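Local atomic coordinates of PbSGBP-B lipoprotein (Prevotella bryantii B14, PDB entry 6D2Y), a protein that probably binds polysaccharides at the cell surface, as a lipoprotein of a polysaccharide utilization locus, and carries a magnesium ion. Residues L223-F226 with D227-N230. Sequence-based numbering, arbitrary orientation.
Sequences LFDF and DTPN. With MG (magnesium ion), chain B.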
# COMPACT_ATOMS: atom_id res chain seq x y z
N LEU A 223 3.79 -16.32 -5.82
CA LEU A 223 3.01 -17.15 -6.74
C LEU A 223 3.65 -17.28 -8.12
O LEU A 223 3.76 -18.40 -8.64
CB LEU A 223 1.59 -16.59 -6.90
CG LEU A 223 0.82 -16.29 -5.60
CD1 LEU A 223 -0.05 -15.06 -5.76
CD2 LEU A 223 -0.01 -17.49 -5.19
N PHE A 224 4.06 -16.17 -8.73
CA PHE A 224 4.72 -16.20 -10.04
C PHE A 224 5.90 -15.24 -10.00
O PHE A 224 5.70 -14.02 -10.06
CB PHE A 224 3.77 -15.81 -11.17
CG PHE A 224 2.50 -16.60 -11.21
CD1 PHE A 224 1.39 -16.20 -10.49
CD2 PHE A 224 2.39 -17.72 -12.02
CE1 PHE A 224 0.21 -16.92 -10.54
CE2 PHE A 224 1.22 -18.44 -12.08
CZ PHE A 224 0.12 -18.04 -11.34
N ASP A 225 7.11 -15.77 -9.90
CA ASP A 225 8.31 -15.01 -10.24
C ASP A 225 8.89 -15.46 -11.57
O ASP A 225 9.87 -14.87 -12.04
CB ASP A 225 9.36 -15.11 -9.13
CG ASP A 225 10.05 -16.46 -9.08
OD1 ASP A 225 9.50 -17.45 -9.61
OD2 ASP A 225 11.15 -16.53 -8.49
N PHE A 226 8.31 -16.50 -12.17
CA PHE A 226 8.64 -17.01 -13.50
C PHE A 226 10.06 -17.54 -13.59
O PHE A 226 10.60 -17.70 -14.69
CB PHE A 226 8.39 -15.94 -14.58
CG PHE A 226 6.99 -15.39 -14.55
CD1 PHE A 226 5.94 -16.13 -15.07
CD2 PHE A 226 6.72 -14.16 -13.99
CE1 PHE A 226 4.65 -15.63 -15.04
CE2 PHE A 226 5.43 -13.66 -13.95
CZ PHE A 226 4.40 -14.41 -14.48
N ASP A 227 10.68 -17.84 -12.44
CA ASP A 227 12.05 -18.32 -12.42
C ASP A 227 12.20 -19.51 -11.48
O ASP A 227 12.85 -20.50 -11.82
CB ASP A 227 13.00 -17.20 -12.00
CG ASP A 227 12.97 -16.02 -12.96
OD1 ASP A 227 13.17 -16.24 -14.18
OD2 ASP A 227 12.75 -14.88 -12.50
N THR A 228 11.60 -19.42 -10.29
CA THR A 228 11.80 -20.43 -9.25
C THR A 228 10.69 -21.47 -9.30
O THR A 228 9.51 -21.11 -9.38
CB THR A 228 11.83 -19.77 -7.87
OG1 THR A 228 12.51 -18.51 -7.95
CG2 THR A 228 12.53 -20.67 -6.86
N PRO A 229 11.02 -22.76 -9.24
CA PRO A 229 9.96 -23.79 -9.23
C PRO A 229 9.16 -23.74 -7.94
O PRO A 229 9.72 -23.60 -6.85
CB PRO A 229 10.74 -25.10 -9.37
CG PRO A 229 12.11 -24.78 -8.85
CD PRO A 229 12.37 -23.35 -9.24
N ASN A 230 7.85 -23.87 -8.08
CA ASN A 230 6.97 -23.81 -6.92
C ASN A 230 7.23 -24.99 -5.98
O ASN A 230 7.75 -26.03 -6.38
CB ASN A 230 5.50 -23.77 -7.35
CG ASN A 230 4.94 -25.16 -7.61
OD1 ASN A 230 4.45 -25.83 -6.70
ND2 ASN A 230 5.00 -25.59 -8.87
MG MG B . 11.27 -12.94 -12.38
O HOH W 1 7.75 -18.60 -8.15
O HOH W 2 11.54 -12.75 -10.40
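D225 reaches forward over the turn to the amides of D227 and T228, in the loop just after strand 222-224 of the probable glycan-binding domain. D227 N to D225 OD1 (3.1 Å, 169°) makes an Asx turn, and T228 N adds a second bond to D225 OD1 (3.0 Å). Both donors come from one face of the carboxylate, the first from well above its plane (70° out), the second on the syn side and closer to the plane. CG of D225 lies between the backbone N and the carbonyl carbon (chi1 74°), which places the carboxylate near these amides. D225 OD2 accepts the hydroxyl of T228 OG1 at 2.5 Å, a very short bond. F226 turns the chain in a left-handed conformation.

The backbone carbonyl of D225, not its carboxylate, binds the magnesium (D225 O to magnesium 2.4 Å). D227 OD2, water 2, S255, N257 and D452 of strand 449-458 complete the site. The looser side is water 1, 2.6 Å from D225 OD1 but only weakly bonded to T228 O, beside the exposed T228. D225 thus probably helps hold the turn that places D227 OD2 on the ion. D225 OD2 and D227 OD2 are 4.6 Å apart; magnesium probably offsets the charge of D227, and two amides and the T228 hydroxyl that of D225.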